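COG3291: FOG: PKD repeat (Clostridium thermocellum, PDB 1WMX) is the family 30 carbohydrate-binding module of the enzyme CelJ, probably a cellulase, and probably holds it against its polysaccharide substrate. Local coordinates at residues Val43-Leu48 / Thr131-Val136; Asp16-Gly21 / Leu37-Thr42. One frame throughout, in Å; residues are numbered along the deposited sequence.

Interaction 1: residues Val43-Leu48 / Thr131-Val136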
loop_
_atom_site.group_PDB
_atom_site.type_symbol
_atom_site.label_atom_id
_atom_site.label_comp_id
_atom_site.label_asym_id
_atom_site.label_seq_id
_atom_site.Cartn_x
_atom_site.Cartn_y
_atom_site.Cartn_z
ATOM N N VAL B 43 0.774 11.198 -29.611
ATOM C CA VAL B 43 -0.531 11.688 -29.167
ATOM C C VAL B 43 -0.189 12.866 -28.257
ATOM O O VAL B 43 0.458 12.708 -27.221
ATOM C CB VAL B 43 -1.364 10.610 -28.414
ATOM C CG1 VAL B 43 -0.991 9.232 -28.902
ATOM C CG2 VAL B 43 -1.196 10.737 -26.942
ATOM N N THR B 44 -0.603 14.058 -28.666
ATOM C CA THR B 44 -0.280 15.260 -27.918
ATOM C C THR B 44 -1.489 16.054 -27.463
ATOM O O THR B 44 -2.616 15.795 -27.875
ATOM C CB THR B 44 0.604 16.182 -28.767
ATOM O OG1 THR B 44 -0.107 16.557 -29.954
ATOM C CG2 THR B 44 1.878 15.471 -29.175
ATOM N N TYR B 45 -1.234 17.015 -26.585
ATOM C CA TYR B 45 -2.272 17.897 -26.089
ATOM C C TYR B 45 -1.669 19.282 -25.972
ATOM O O TYR B 45 -0.671 19.480 -25.276
ATOM C CB TYR B 45 -2.796 17.452 -24.731
ATOM C CG TYR B 45 -4.112 18.110 -24.401
ATOM C CD1 TYR B 45 -5.234 17.889 -25.196
ATOM C CD2 TYR B 45 -4.235 18.961 -23.307
ATOM C CE1 TYR B 45 -6.455 18.497 -24.910
ATOM C CE2 TYR B 45 -5.455 19.578 -23.009
ATOM C CZ TYR B 45 -6.562 19.337 -23.815
ATOM O OH TYR B 45 -7.780 19.904 -23.510
ATOM N N ASN B 46 -2.277 20.237 -26.665
ATOM C CA ASN B 46 -1.787 21.605 -26.679
ATOM C C ASN B 46 -0.361 21.579 -27.190
ATOM O O ASN B 46 0.492 22.327 -26.719
ATOM C CB ASN B 46 -1.845 22.219 -25.276
ATOM C CG ASN B 46 -3.269 22.400 -24.784
ATOM O OD1 ASN B 46 -4.110 22.945 -25.499
ATOM N ND2 ASN B 46 -3.546 21.948 -23.560
ATOM N N GLY B 47 -0.115 20.691 -28.147
ATOM C CA GLY B 47 1.205 20.569 -28.739
ATOM C C GLY B 47 2.234 19.864 -27.874
ATOM O O GLY B 47 3.314 19.526 -28.353
ATOM N N LEU B 48 1.908 19.641 -26.604
ATOM C CA LEU B 48 2.837 18.966 -25.697
ATOM C C LEU B 48 2.630 17.463 -25.663
ATOM O O LEU B 48 1.514 16.974 -25.851
ATOM C CB LEU B 48 2.708 19.507 -24.267
ATOM C CG LEU B 48 3.098 20.965 -24.046
ATOM C CD1 LEU B 48 3.088 21.255 -22.563
ATOM C CD2 LEU B 48 4.470 21.233 -24.621
ATOM N N THR B 131 -12.931 9.071 -25.789
ATOM C CA THR B 131 -11.843 9.090 -26.761
ATOM C C THR B 131 -11.425 10.535 -27.043
ATOM O O THR B 131 -10.535 10.799 -27.851
ATOM C CB THR B 131 -12.249 8.426 -28.078
ATOM O OG1 THR B 131 -12.743 7.109 -27.827
ATOM C CG2 THR B 131 -11.062 8.315 -29.037
ATOM N N ASP B 132 -12.078 11.463 -26.371
ATOM C CA ASP B 132 -11.759 12.890 -26.521
ATOM C C ASP B 132 -11.175 13.383 -25.206
ATOM O O ASP B 132 -11.455 12.834 -24.140
ATOM C CB ASP B 132 -13.013 13.686 -26.876
ATOM C CG ASP B 132 -13.721 13.150 -28.111
ATOM O OD1 ASP B 132 -13.044 12.837 -29.146
ATOM O OD2 ASP B 132 -14.987 13.021 -28.097
ATOM N N TRP B 133 -10.368 14.414 -25.289
ATOM C CA TRP B 133 -9.713 14.967 -24.100
ATOM C C TRP B 133 -10.711 15.628 -23.147
ATOM O O TRP B 133 -11.624 16.338 -23.563
ATOM C CB TRP B 133 -8.681 16.011 -24.501
ATOM C CG TRP B 133 -7.410 15.402 -25.071
ATOM C CD1 TRP B 133 -7.084 15.294 -26.373
ATOM C CD2 TRP B 133 -6.351 14.845 -24.305
ATOM N NE1 TRP B 133 -5.811 14.677 -26.449
ATOM C CE2 TRP B 133 -5.383 14.417 -25.215
ATOM C CE3 TRP B 133 -6.129 14.675 -22.929
ATOM C CZ2 TRP B 133 -4.177 13.819 -24.813
ATOM C CZ3 TRP B 133 -4.920 14.074 -22.537
ATOM C CH2 TRP B 133 -3.983 13.664 -23.444
ATOM N N GLN B 134 -10.503 15.368 -21.871
ATOM C CA GLN B 134 -11.331 15.933 -20.801
ATOM C C GLN B 134 -10.430 16.412 -19.673
ATOM O O GLN B 134 -9.431 15.773 -19.343
ATOM C CB GLN B 134 -12.280 14.882 -20.212
ATOM C CG GLN B 134 -13.336 14.362 -21.168
ATOM C CD GLN B 134 -14.412 13.570 -20.436
ATOM O OE1 GLN B 134 -15.196 14.154 -19.672
ATOM N NE2 GLN B 134 -14.484 12.269 -20.630
ATOM N N HIS B 135 -10.771 17.533 -19.087
ATOM C CA HIS B 135 -9.999 18.042 -17.959
ATOM C C HIS B 135 -10.731 17.616 -16.702
ATOM O O HIS B 135 -11.912 17.920 -16.527
ATOM C CB HIS B 135 -9.890 19.564 -18.014
ATOM C CG HIS B 135 -9.073 20.118 -16.865
ATOM N ND1 HIS B 135 -9.584 20.206 -15.577
ATOM C CD2 HIS B 135 -7.808 20.596 -16.808
ATOM C CE1 HIS B 135 -8.648 20.711 -14.794
ATOM N NE2 HIS B 135 -7.578 20.950 -15.513
ATOM N N VAL B 136 -10.046 16.903 -15.823
ATOM C CA VAL B 136 -10.692 16.441 -14.589
ATOM C C VAL B 136 -9.993 17.033 -13.361
ATOM O O VAL B 136 -8.789 17.293 -13.357
ATOM C CB VAL B 136 -10.688 14.902 -14.524
ATOM C CG1 VAL B 136 -9.851 14.286 -15.648
ATOM C CG2 VAL B 136 -10.151 14.373 -13.191
HETATM O O HOH W 1 -4.335 14.393 -29.507
#
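The backbones come closest at Tyr45 and Trp133, whose CA atoms are 8.2 Å apart, and are not hydrogen-bonded to each other. Both belong to one curved antiparallel sheet of the module's beta sandwich. Tyr45 ends the short strand 44-45 at a two-residue beta hairpin: a type I' turn runs from Tyr45 to Leu48, with Asn46 and Gly47 at its corners and the backbone N and O of Tyr45 both bonded to Leu48. Trp133 stands just before strand 134-139. Tyr45 reaches out from its strand and Trp133 from the loop leading into 134-139, and the two side chains slide past each other in opposite directions. Tyr45 carries its CG trans to the main-chain nitrogen (chi1 -164°), which carries the ring out over the indole. There CD1 and CE1 lie over one face of the indole, displaced from its middle, and CE1 comes to 3.2 Å from Trp133 CG, a tight fit. CE1 also touches the root of the tryptophan, 3.4 Å from its CB. The Tyr45 ring and the five-membered ring of Trp133 have centroids 4.2 Å apart and planes inclined at 38°, an oblique pairing, neither a stack nor edge-to-face. Further along the indole the contact becomes CH-pi: Tyr45 CB sits 4.1 Å from the centroid of the six-membered ring of Trp133, only 18° off its normal. Both side chains also touch Ser173 on strand 168-178, and Trp133 rests on Trp171 of that strand as well. At the indole edge, in its plane, a water donates to Thr44 O at 2.8 Å and accepts a weak bond from Trp133 NE1 at 3.4 Å.

Interaction 2: residues Asp16-Gly21 / Leu37-Thr42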
loop_
_atom_site.group_PDB
_atom_site.type_symbol
_atom_site.label_atom_id
_atom_site.label_comp_id
_atom_site.label_asym_id
_atom_site.label_seq_id
_atom_site.Cartn_x
_atom_site.Cartn_y
_atom_site.Cartn_z
ATOM N N ASP B 16 5.969 17.690 -19.804
ATOM C CA ASP B 16 6.415 17.294 -21.128
ATOM C C ASP B 16 7.531 16.253 -21.161
ATOM O O ASP B 16 7.909 15.797 -22.240
ATOM C CB ASP B 16 6.881 18.537 -21.880
ATOM C CG ASP B 16 8.021 19.245 -21.172
ATOM O OD1 ASP B 16 8.506 20.270 -21.696
ATOM O OD2 ASP B 16 8.437 18.778 -20.083
ATOM N N SER B 17 8.050 15.861 -19.999
ATOM C CA SER B 17 9.151 14.914 -19.980
ATOM C C SER B 17 9.025 13.754 -18.992
ATOM O O SER B 17 8.224 13.808 -18.056
ATOM C CB SER B 17 10.451 15.684 -19.729
ATOM O OG SER B 17 10.302 16.532 -18.612
ATOM N N PRO B 18 9.835 12.688 -19.193
ATOM C CA PRO B 18 9.829 11.503 -18.335
ATOM C C PRO B 18 9.846 11.868 -16.870
ATOM O O PRO B 18 10.624 12.718 -16.443
ATOM C CB PRO B 18 11.079 10.750 -18.790
ATOM C CG PRO B 18 11.075 11.021 -20.253
ATOM C CD PRO B 18 10.833 12.522 -20.271
ATOM N N VAL B 19 8.970 11.234 -16.100
ATOM C CA VAL B 19 8.881 11.531 -14.681
ATOM C C VAL B 19 9.597 10.483 -13.838
ATOM O O VAL B 19 9.433 9.291 -14.059
ATOM C CB VAL B 19 7.407 11.622 -14.222
ATOM C CG1 VAL B 19 7.350 12.048 -12.746
ATOM C CG2 VAL B 19 6.662 12.622 -15.099
ATOM N N VAL B 20 10.397 10.947 -12.881
ATOM C CA VAL B 20 11.132 10.069 -11.981
ATOM C C VAL B 20 10.149 9.326 -11.068
ATOM O O VAL B 20 9.257 9.931 -10.482
ATOM C CB VAL B 20 12.145 10.884 -11.125
ATOM C CG1 VAL B 20 12.653 10.050 -9.945
ATOM C CG2 VAL B 20 13.326 11.313 -11.997
ATOM N N GLY B 21 10.316 8.011 -10.963
ATOM C CA GLY B 21 9.441 7.201 -10.128
ATOM C C GLY B 21 9.620 5.731 -10.464
ATOM O O GLY B 21 10.683 5.327 -10.934
ATOM N N LEU B 37 6.729 5.464 -16.601
ATOM C CA LEU B 37 5.808 5.630 -17.706
ATOM C C LEU B 37 6.443 6.240 -18.953
ATOM O O LEU B 37 7.238 7.175 -18.875
ATOM C CB LEU B 37 4.612 6.476 -17.253
ATOM C CG LEU B 37 3.318 5.741 -16.862
ATOM C CD1 LEU B 37 3.606 4.403 -16.206
ATOM C CD2 LEU B 37 2.515 6.640 -15.938
ATOM N N PRO B 38 6.103 5.702 -20.128
ATOM C CA PRO B 38 6.672 6.249 -21.359
ATOM C C PRO B 38 5.984 7.568 -21.732
ATOM O O PRO B 38 4.816 7.777 -21.411
ATOM C CB PRO B 38 6.407 5.146 -22.376
ATOM C CG PRO B 38 5.082 4.580 -21.911
ATOM C CD PRO B 38 5.234 4.536 -20.402
ATOM N N VAL B 39 6.718 8.461 -22.386
ATOM C CA VAL B 39 6.172 9.744 -22.814
ATOM C C VAL B 39 5.822 9.637 -24.295
ATOM O O VAL B 39 6.684 9.377 -25.139
ATOM C CB VAL B 39 7.181 10.903 -22.589
ATOM C CG1 VAL B 39 6.595 12.226 -23.094
ATOM C CG2 VAL B 39 7.503 11.018 -21.106
ATOM N N ASP B 40 4.542 9.827 -24.594
ATOM C CA ASP B 40 4.042 9.740 -25.953
ATOM C C ASP B 40 4.239 11.065 -26.678
ATOM O O ASP B 40 3.725 12.102 -26.263
ATOM C CB ASP B 40 2.565 9.347 -25.917
ATOM C CG ASP B 40 2.129 8.611 -27.158
ATOM O OD1 ASP B 40 1.151 7.830 -27.073
ATOM O OD2 ASP B 40 2.762 8.812 -28.218
ATOM N N THR B 41 5.005 11.013 -27.758
ATOM C CA THR B 41 5.296 12.197 -28.542
ATOM C C THR B 41 4.395 12.279 -29.770
ATOM O O THR B 41 4.401 13.271 -30.495
ATOM C CB THR B 41 6.769 12.201 -28.980
ATOM O OG1 THR B 41 7.070 13.443 -29.617
ATOM C CG2 THR B 41 7.043 11.065 -29.953
ATOM N N THR B 42 3.611 11.233 -30.002
ATOM C CA THR B 42 2.701 11.223 -31.137
ATOM C C THR B 42 1.308 11.706 -30.720
ATOM O O THR B 42 0.715 12.537 -31.407
ATOM C CB THR B 42 2.629 9.822 -31.787
ATOM O OG1 THR B 42 2.163 8.865 -30.833
ATOM C CG2 THR B 42 4.011 9.408 -32.270
HETATM O O HOH W 2 7.509 9.039 -16.760
#
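The Pro18 ring presents one face to Val39, whose CG2 methyl sits over it in a small apolar contact on the surface of the beta sandwich, where the loop between strands 11-14 and 21-25 runs alongside the short strand 39-40, in the opposite direction. CG2 is 3.4 Å from Pro18 N and 3.7 Å from Pro18 CG, so it covers the ring broadly instead of touching one corner. The other flat group is the Asp40 carboxylate, which turns away from the loop and closes an Asx turn. Its OD2 accepts from Thr42 N at 3.1 Å on the anti side and from Thr42 OG1 at 2.7 Å on the syn side, the donors standing 33° and 22° out of the carboxylate plane, on the same face. Two bonds to one oxygen fix the turn of the carboxylate where the chain rounds its corner at 41-42; OD1 meanwhile takes the indole N-H of Trp171. Back at the contact, the backbones come within 6.0 Å, measured from Pro18 CA to Val39 CA. Val39 splits its branches between two neighbours: CG1, anti to the main-chain nitrogen (chi1 178°), reaches Asp16 O at 3.9 Å, while CG2 takes the proline. The valine also packs on Pro49 of the adjacent strand 48-55. Beside this apolar patch the two backbones are joined through solvent, one water accepting from Val19 N at 2.7 Å and donating to Leu37 O at 2.8 Å.

Interactions 1 and 2 follow in series along the chain, their centres about 14 Å apart, and do not touch directly. What joins them is the corner at 41-43, where strand 39-40 gives way to strand 44-45; both strands pair antiparallel with 48-55. Asp40 from interaction 2 reaches round this corner, its OD2 taking a weak bond from Val43 N of interaction 1. Trp171 on strand 168-178 is a neighbour shared by both contacts, and the side chain of Val43 touches it too. Both contacts lie at the surface of the carbohydrate-binding module, and neither segment pair touches another chain of the assembly.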